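Local coordinates for dimeric protein of unknown function and ferredoxin-like fold (Bacteroides fragilis, PDB 3FMB) that is of unknown function but forms a dimer with a ferredoxin-like fold and belongs to the stress-responsive A/B barrel (Dabb) family, at residues 20-25 and 79-84; 54-59 and 92-97. All coordinates share one frame; numbering follows the deposited sequence. Where two conformers were deposited one is given.

Contact 1: residues 20-25 and 79-84. With SO4 (sulfate ion), chain C.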
HETATM    1  N   MSE A  20      -9.988  -3.582  13.639  1.00 33.13           N
HETATM    2  CA  MSE A  20      -9.282  -4.540  12.804  1.00 30.15           C
HETATM    3  C   MSE A  20      -8.011  -3.879  12.265  1.00 29.39           C
HETATM    4  O   MSE A  20      -7.714  -2.741  12.607  1.00 26.68           O
HETATM    5  CB  MSE A  20     -10.221  -5.010  11.679  1.00 27.84           C
HETATM    6  CG  MSE A  20     -11.331  -5.973  12.130  1.00 33.82           C
HETATM    7 SE   MSE A  20     -12.484  -6.480  10.641  0.75 33.34          SE
HETATM    8  CE  MSE A  20     -11.153  -7.543   9.568  1.00 27.46           C
ATOM      9  N   VAL A  21      -7.263  -4.616  11.448  1.00 28.98           N
ATOM     10  CA  VAL A  21      -5.980  -4.161  10.915  1.00 28.04           C
ATOM     11  C   VAL A  21      -5.915  -4.349   9.397  1.00 25.88           C
ATOM     12  O   VAL A  21      -6.259  -5.412   8.881  1.00 27.23           O
ATOM     13  CB  VAL A  21      -4.793  -4.904  11.605  1.00 29.94           C
ATOM     14  CG1 VAL A  21      -3.503  -4.696  10.858  1.00 29.29           C
ATOM     15  CG2 VAL A  21      -4.688  -4.452  13.076  1.00 26.76           C
ATOM     16  N   LYS A  22      -5.468  -3.304   8.697  1.00 26.62           N
ATOM     17  CA  LYS A  22      -5.062  -3.409   7.311  1.00 27.58           C
ATOM     18  C   LYS A  22      -3.552  -3.591   7.227  1.00 26.51           C
ATOM     19  O   LYS A  22      -2.789  -2.835   7.830  1.00 27.62           O
ATOM     20  CB  LYS A  22      -5.501  -2.185   6.502  1.00 29.00           C
ATOM     21  CG  LYS A  22      -7.037  -2.008   6.502  1.00 31.73           C
ATOM     22  CD  LYS A  22      -7.532  -1.150   5.365  1.00 32.07           C
ATOM     23  CE  LYS A  22      -9.022  -0.877   5.442  1.00 33.00           C
ATOM     24  NZ  LYS A  22      -9.456  -0.110   4.229  1.00 26.66           N
ATOM     25  N   HIS A  23      -3.140  -4.606   6.479  1.00 26.18           N
ATOM     26  CA  HIS A  23      -1.740  -4.957   6.274  1.00 25.44           C
ATOM     27  C   HIS A  23      -1.476  -4.701   4.778  1.00 24.17           C
ATOM     28  O   HIS A  23      -2.023  -5.409   3.894  1.00 26.61           O
ATOM     29  CB  HIS A  23      -1.519  -6.449   6.620  1.00 25.45           C
ATOM     30  CG  HIS A  23      -0.178  -7.008   6.214  1.00 27.08           C
ATOM     31  ND1 HIS A  23       1.013  -6.550   6.723  1.00 26.78           N
ATOM     32  CD2 HIS A  23       0.146  -7.996   5.344  1.00 28.82           C
ATOM     33  CE1 HIS A  23       2.013  -7.243   6.195  1.00 29.96           C
ATOM     34  NE2 HIS A  23       1.515  -8.107   5.326  1.00 26.55           N
ATOM     35  N   ILE A  24      -0.725  -3.647   4.486  1.00 24.39           N
ATOM     36  CA  ILE A  24      -0.479  -3.252   3.099  1.00 24.00           C
ATOM     37  C   ILE A  24       1.009  -3.348   2.835  1.00 23.48           C
ATOM     38  O   ILE A  24       1.829  -2.772   3.574  1.00 25.00           O
ATOM     39  CB  ILE A  24      -0.959  -1.813   2.799  1.00 26.27           C
ATOM     40  CG1 ILE A  24      -2.467  -1.699   3.096  1.00 27.59           C
ATOM     41  CG2 ILE A  24      -0.577  -1.410   1.328  1.00 27.20           C
ATOM     42  CD1 ILE A  24      -3.105  -0.412   2.502  1.00 28.06           C
ATOM     43  N   VAL A  25       1.358  -4.051   1.764  1.00 22.43           N
ATOM     44  CA  VAL A  25       2.790  -4.246   1.406  1.00 25.46           C
ATOM     45  C   VAL A  25       2.948  -3.949  -0.089  1.00 26.56           C
ATOM     46  O   VAL A  25       2.161  -4.423  -0.909  1.00 29.12           O
ATOM     47  CB  VAL A  25       3.340  -5.705   1.711  1.00 25.91           C
ATOM     48  CG1 VAL A  25       4.892  -5.763   1.513  1.00 26.27           C
ATOM     49  CG2 VAL A  25       2.893  -6.206   3.102  1.00 26.30           C
ATOM     50  N   TYR A  79      -2.757  -6.095  -0.540  1.00 26.05           N
ATOM     51  CA  TYR A  79      -3.712  -5.428   0.303  1.00 26.53           C
ATOM     52  C   TYR A  79      -4.462  -6.505   1.061  1.00 27.08           C
ATOM     53  O   TYR A  79      -5.014  -7.411   0.454  1.00 28.00           O
ATOM     54  CB  TYR A  79      -4.658  -4.587  -0.552  1.00 28.32           C
ATOM     55  CG  TYR A  79      -5.806  -3.998   0.237  1.00 27.57           C
ATOM     56  CD1 TYR A  79      -5.642  -2.804   0.958  1.00 30.76           C
ATOM     57  CD2 TYR A  79      -7.034  -4.660   0.326  1.00 33.93           C
ATOM     58  CE1 TYR A  79      -6.694  -2.274   1.722  1.00 33.71           C
ATOM     59  CE2 TYR A  79      -8.085  -4.125   1.096  1.00 35.59           C
ATOM     60  CZ  TYR A  79      -7.896  -2.936   1.790  1.00 34.90           C
ATOM     61  OH  TYR A  79      -8.929  -2.407   2.522  1.00 33.93           O
ATOM     62  N   SER A  80      -4.519  -6.377   2.380  1.00 25.90           N
ATOM     63  CA  SER A  80      -5.123  -7.411   3.187  1.00 26.11           C
ATOM     64  C   SER A  80      -5.684  -6.868   4.494  1.00 24.71           C
ATOM     65  O   SER A  80      -5.303  -5.781   4.950  1.00 25.52           O
ATOM     66  CB  SER A  80      -4.084  -8.508   3.441  1.00 26.27           C
ATOM     67  OG  SER A  80      -3.028  -8.018   4.218  1.00 25.92           O
ATOM     68  N   GLU A  81      -6.606  -7.634   5.072  1.00 25.36           N
ATOM     69  CA  GLU A  81      -7.283  -7.305   6.319  1.00 27.10           C
ATOM     70  C   GLU A  81      -7.229  -8.496   7.279  1.00 27.38           C
ATOM     71  O   GLU A  81      -7.421  -9.647   6.878  1.00 26.99           O
ATOM     72  CB  GLU A  81      -8.749  -6.899   6.071  1.00 26.39           C
ATOM     73  CG  GLU A  81      -8.867  -5.577   5.266  1.00 26.90           C
ATOM     74  CD  GLU A  81     -10.269  -5.220   4.839  1.00 32.57           C
ATOM     75  OE1 GLU A  81     -11.228  -5.881   5.277  1.00 31.04           O
ATOM     76  OE2 GLU A  81     -10.414  -4.260   4.066  1.00 31.08           O
ATOM     77  N   PHE A  82      -6.988  -8.183   8.559  1.00 28.83           N
ATOM     78  CA  PHE A  82      -6.925  -9.165   9.660  1.00 27.08           C
ATOM     79  C   PHE A  82      -7.593  -8.551  10.892  1.00 28.44           C
ATOM     80  O   PHE A  82      -7.801  -7.341  10.960  1.00 28.83           O
ATOM     81  CB  PHE A  82      -5.469  -9.527  10.007  1.00 24.05           C
ATOM     82  CG  PHE A  82      -4.701 -10.144   8.865  1.00 27.30           C
ATOM     83  CD1 PHE A  82      -4.026  -9.345   7.940  1.00 25.27           C
ATOM     84  CD2 PHE A  82      -4.629 -11.529   8.737  1.00 27.54           C
ATOM     85  CE1 PHE A  82      -3.301  -9.947   6.876  1.00 24.59           C
ATOM     86  CE2 PHE A  82      -3.955 -12.123   7.709  1.00 26.31           C
ATOM     87  CZ  PHE A  82      -3.271 -11.351   6.771  1.00 25.04           C
ATOM     88  N   ASP A  83      -7.882  -9.377  11.883  1.00 29.60           N
ATOM     89  CA  ASP A  83      -8.489  -8.888  13.126  1.00 29.15           C
ATOM     90  C   ASP A  83      -7.524  -8.103  13.985  1.00 29.43           C
ATOM     91  O   ASP A  83      -7.930  -7.173  14.685  1.00 31.15           O
ATOM     92  CB  ASP A  83      -9.018 -10.055  13.945  1.00 30.39           C
ATOM     93  CG  ASP A  83     -10.205 -10.719  13.307  1.00 32.34           C
ATOM     94  OD1 ASP A  83     -10.834 -10.151  12.384  1.00 36.34           O
ATOM     95  OD2 ASP A  83     -10.511 -11.834  13.739  1.00 39.57           O
ATOM     96  N   ASN A  84      -6.255  -8.488  13.952  1.00 29.53           N
ATOM     97  CA  ASN A  84      -5.237  -7.881  14.812  1.00 29.47           C
ATOM     98  C   ASN A  84      -3.830  -8.244  14.347  1.00 28.79           C
ATOM     99  O   ASN A  84      -3.667  -9.060  13.429  1.00 26.75           O
ATOM    100  CB  ASN A  84      -5.470  -8.347  16.260  1.00 31.28           C
ATOM    101  CG  ASN A  84      -5.472  -9.838  16.369  1.00 29.39           C
ATOM    102  OD1 ASN A  84      -4.492 -10.497  15.989  1.00 26.45           O
ATOM    103  ND2 ASN A  84      -6.580 -10.396  16.836  1.00 28.00           N
TER
HETATM  104  S   SO4 C 100       4.423  -9.759   4.279  1.00 31.69           S
HETATM  105  O1  SO4 C 100       2.999  -9.855   3.715  1.00 27.09           O
HETATM  106  O2  SO4 C 100       5.026 -11.056   4.575  1.00 31.91           O
HETATM  107  O3  SO4 C 100       4.539  -8.944   5.514  1.00 29.92           O
HETATM  108  O4  SO4 C 100       5.356  -9.184   3.278  1.00 32.59           O
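Lys-22 NZ donates a hydrogen bond to the phenol oxygen of Tyr-79, NZ to OH 2.9 Å; Tyr-79, with Met-20 and Val-21, has the most surface buried here. Two features bring the groups together: CG of Tyr-79 is anti to the backbone N (chi1 172°), and the lysine chain runs extended past CG to cross the tyrosine obliquely. Lys-22 NZ also has a salt bridge to Glu-63 of the second subunit, whose Tyr-79 stacks on this one; the Lys-22 and Tyr-79 face is thus dimer interface. Ile-24 CD1 packs at the ring edge, 3.8 Å from Tyr-79 CD1.

Selenomethionine Met-20 sets CB 3.4 Å from Phe-82 O, and its bent end carries CE near Asp-83 OD1, whose carboxylate is paired with Arg-60. Val-21 puts CG2 against Asn-84 CA, while its backbone exchanges two nearly straight bonds with Phe-82. Val-21 N lies 2.8 Å from Phe-82 O. The return bond, Phe-82 N to Val-21 O, measures 2.9 Å.

His-23 O takes a weak bond from Ser-80 N and a second from Ser-80 OG at 2.8 Å. On the imidazole, ND1 is bonded to Asp-115, and NE2 donates to O1 of a sulfate probably taken up from the crystallisation liquor (2.8 Å). With strand axes 153° apart, this is the antiparallel pairing of 21-29 with 76-82, the central strands of a ferredoxin-like sheet.

Contact 2: residues 54-59 and 92-97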
ATOM      1  N   ALA A  54      -7.859 -20.199   1.582  1.00 29.71           N
ATOM      2  CA  ALA A  54      -8.309 -21.576   1.815  1.00 29.39           C
ATOM      3  C   ALA A  54      -7.425 -22.364   2.799  1.00 30.57           C
ATOM      4  O   ALA A  54      -7.885 -23.344   3.411  1.00 29.66           O
ATOM      5  CB  ALA A  54      -8.397 -22.320   0.506  1.00 28.51           C
ATOM      6  N   LYS A  55      -6.170 -21.946   2.919  0.50 29.22           N
ATOM      7  CA  LYS A  55      -5.193 -22.564   3.807  0.50 29.70           C
ATOM      8  C   LYS A  55      -5.090 -21.816   5.143  0.50 29.78           C
ATOM      9  O   LYS A  55      -4.896 -22.433   6.178  0.50 28.48           O
ATOM     10  CB  LYS A  55      -3.815 -22.581   3.134  0.50 30.97           C
ATOM     11  CG  LYS A  55      -3.715 -23.416   1.847  0.50 31.96           C
ATOM     12  CD  LYS A  55      -4.246 -24.836   2.052  0.50 31.13           C
ATOM     13  CE  LYS A  55      -3.776 -25.811   0.976  0.50 33.97           C
ATOM     14  NZ  LYS A  55      -2.639 -26.660   1.440  0.50 38.10           N
ATOM     15  N   ILE A  56      -5.255 -20.495   5.117  1.00 28.91           N
ATOM     16  CA  ILE A  56      -4.995 -19.632   6.282  1.00 28.76           C
ATOM     17  C   ILE A  56      -6.261 -18.895   6.697  1.00 29.88           C
ATOM     18  O   ILE A  56      -6.626 -17.854   6.125  1.00 30.19           O
ATOM     19  CB  ILE A  56      -3.860 -18.600   6.017  1.00 28.77           C
ATOM     20  CG1 ILE A  56      -2.644 -19.273   5.365  1.00 26.52           C
ATOM     21  CG2 ILE A  56      -3.495 -17.898   7.346  1.00 28.37           C
ATOM     22  CD1 ILE A  56      -1.403 -18.350   5.094  1.00 23.72           C
ATOM     23  N   SER A  57      -6.928 -19.447   7.698  1.00 29.10           N
ATOM     24  CA  SER A  57      -8.267 -19.000   8.071  1.00 29.30           C
ATOM     25  C   SER A  57      -8.287 -17.587   8.650  1.00 28.59           C
ATOM     26  O   SER A  57      -9.299 -16.897   8.546  1.00 29.19           O
ATOM     27  CB  SER A  57      -8.897 -19.979   9.061  1.00 32.40           C
ATOM     28  OG  SER A  57      -8.264 -19.873  10.320  1.00 33.07           O
ATOM     29  N   VAL A  58      -7.185 -17.133   9.242  1.00 28.50           N
ATOM     30  CA  VAL A  58      -7.154 -15.772   9.811  1.00 28.99           C
ATOM     31  C   VAL A  58      -7.174 -14.639   8.760  1.00 28.94           C
ATOM     32  O   VAL A  58      -7.359 -13.478   9.132  1.00 28.78           O
ATOM     33  CB  VAL A  58      -5.968 -15.519  10.823  1.00 29.36           C
ATOM     34  CG1 VAL A  58      -6.059 -16.437  12.022  1.00 32.20           C
ATOM     35  CG2 VAL A  58      -4.604 -15.603  10.160  1.00 29.77           C
ATOM     36  N   ILE A  59      -6.951 -14.941   7.475  1.00 26.81           N
ATOM     37  CA  ILE A  59      -7.064 -13.909   6.431  1.00 26.12           C
ATOM     38  C   ILE A  59      -8.521 -13.510   6.261  1.00 26.01           C
ATOM     39  O   ILE A  59      -9.362 -14.357   5.938  1.00 24.68           O
ATOM     40  CB  ILE A  59      -6.529 -14.358   5.034  1.00 26.55           C
ATOM     41  CG1 ILE A  59      -5.045 -14.762   5.109  1.00 26.21           C
ATOM     42  CG2 ILE A  59      -6.728 -13.230   3.978  1.00 22.99           C
ATOM     43  CD1 ILE A  59      -4.536 -15.528   3.808  1.00 23.03           C
ATOM     44  N   ALA A  92       2.022 -14.256   8.374  1.00 23.77           N
ATOM     45  CA  ALA A  92       3.357 -13.980   7.803  1.00 26.18           C
ATOM     46  C   ALA A  92       4.299 -15.194   7.916  1.00 27.56           C
ATOM     47  O   ALA A  92       5.064 -15.517   6.997  1.00 24.54           O
ATOM     48  CB  ALA A  92       3.980 -12.729   8.452  1.00 25.04           C
ATOM     49  N   THR A  93       4.204 -15.882   9.040  1.00 23.85           N
ATOM     50  CA  THR A  93       5.049 -17.059   9.368  1.00 24.35           C
ATOM     51  C   THR A  93       4.510 -18.389   8.858  1.00 24.58           C
ATOM     52  O   THR A  93       5.185 -19.423   8.961  1.00 24.54           O
ATOM     53  CB  THR A  93       5.270 -17.150  10.885  1.00 26.04           C
ATOM     54  OG1 THR A  93       3.996 -17.171  11.561  1.00 22.72           O
ATOM     55  CG2 THR A  93       6.093 -15.971  11.371  1.00 25.55           C
ATOM     56  N   HIS A  94       3.280 -18.376   8.333  1.00 22.38           N
ATOM     57  CA  HIS A  94       2.623 -19.605   7.907  1.00 23.34           C
ATOM     58  C   HIS A  94       3.394 -20.206   6.715  1.00 23.84           C
ATOM     59  O   HIS A  94       3.756 -19.483   5.812  1.00 23.48           O
ATOM     60  CB  HIS A  94       1.166 -19.338   7.527  1.00 22.99           C
ATOM     61  CG  HIS A  94       0.351 -20.574   7.304  1.00 22.88           C
ATOM     62  ND1 HIS A  94       0.489 -21.365   6.181  1.00 24.88           N
ATOM     63  CD2 HIS A  94      -0.665 -21.111   8.019  1.00 23.44           C
ATOM     64  CE1 HIS A  94      -0.394 -22.348   6.235  1.00 26.11           C
ATOM     65  NE2 HIS A  94      -1.087 -22.230   7.350  1.00 27.55           N
ATOM     66  N   PRO A  95       3.645 -21.525   6.723  1.00 23.08           N
ATOM     67  CA  PRO A  95       4.451 -22.141   5.675  1.00 22.95           C
ATOM     68  C   PRO A  95       3.983 -21.853   4.251  1.00 24.88           C
ATOM     69  O   PRO A  95       4.809 -21.682   3.343  1.00 23.04           O
ATOM     70  CB  PRO A  95       4.338 -23.635   5.992  1.00 24.46           C
ATOM     71  CG  PRO A  95       4.138 -23.679   7.446  1.00 20.00           C
ATOM     72  CD  PRO A  95       3.235 -22.539   7.727  1.00 21.99           C
ATOM     73  N   GLU A  96       2.668 -21.795   4.063  1.00 26.02           N
ATOM     74  CA  GLU A  96       2.078 -21.528   2.756  1.00 27.87           C
ATOM     75  C   GLU A  96       2.367 -20.088   2.323  1.00 28.55           C
ATOM     76  O   GLU A  96       2.611 -19.817   1.150  1.00 24.39           O
ATOM     77  CB  GLU A  96       0.565 -21.784   2.813  1.00 31.08           C
ATOM     78  CG  GLU A  96       0.208 -23.212   3.186  1.00 40.51           C
ATOM     79  CD  GLU A  96       0.812 -24.157   2.248  1.00 40.72           C
ATOM     80  OE1 GLU A  96       0.749 -23.876   1.044  1.00 38.43           O
ATOM     81  OE2 GLU A  96       1.390 -25.144   2.699  1.00 35.20           O
ATOM     82  N   HIS A  97       2.318 -19.167   3.277  1.00 26.39           N
ATOM     83  CA  HIS A  97       2.687 -17.801   2.987  1.00 26.42           C
ATOM     84  C   HIS A  97       4.194 -17.646   2.700  1.00 26.52           C
ATOM     85  O   HIS A  97       4.607 -16.953   1.745  1.00 25.33           O
ATOM     86  CB  HIS A  97       2.292 -16.822   4.101  1.00 23.92           C
ATOM     87  CG  HIS A  97       2.810 -15.454   3.818  1.00 26.52           C
ATOM     88  ND1 HIS A  97       3.913 -14.934   4.459  1.00 28.09           N
ATOM     89  CD2 HIS A  97       2.506 -14.588   2.819  1.00 28.97           C
ATOM     90  CE1 HIS A  97       4.205 -13.760   3.927  1.00 30.63           C
ATOM     91  NE2 HIS A  97       3.391 -13.546   2.909  1.00 24.07           N
TER
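Ile-56 and His-94 approach from opposite directions, the isoleucine ending over the imidazole face, where the loop between helix 35-50 and strand 61-66 packs on the junction of helices 85-93 and 95-102, a helical layer of the ferredoxin-like fold. Ile-56 CG1 is 3.7 Å from the ring centroid and 4° off the ring normal, a centred CH-pi contact. CD1 of the same branch reaches the inner end of the ring, 3.6 Å from His-94 CG. With CG anti to the backbone N the histidine ring reaches toward the loop, and the twist about CB-CG (chi2 -74°) turns its face to Ile-56.

A second interaction limits rotation of that ring. His-94 is the N-cap of helix 95-102, and its ND1 accepts from Glu-96 N at 3.1 Å, the donor lying close to the ring plane, consistent with ND1 carrying no proton. The cap thus uses the ring edge while Ile-56 uses a face.

Lys-55 and Glu-96 border this pair with their aliphatic parts, CB of the lysine 4.1 Å from CG of the glutamate. Tyr-91 also touches Ile-56 and meets the ring of His-97. On the helical side, His-97 ND1 donates across the junction to Ala-92 O at 2.8 Å, with an N-H...O angle of 154°.

In the fold
From the N terminus, strand 21-29 runs first and is followed by helix 35-50, the loop holding 54-59, and strands 61-66 and 76-82. Contact 1 closes this span by pairing the first strand with 76-82, with 53 residues between its segments. Contact 2 begins within that span, at 54-59, and ends beyond it, at 92-97, so the two closures cross. Strand 76-82 leads directly into helix 85-93. The centres of the two contacts lie about 13 Å apart, and the contacts touch where Phe-82 CD2 comes 3.4 Å from Val-58 O. Contact 1 unites the sheet's middle; contact 2 joins the helical layer to the loop preceding strand 61-66.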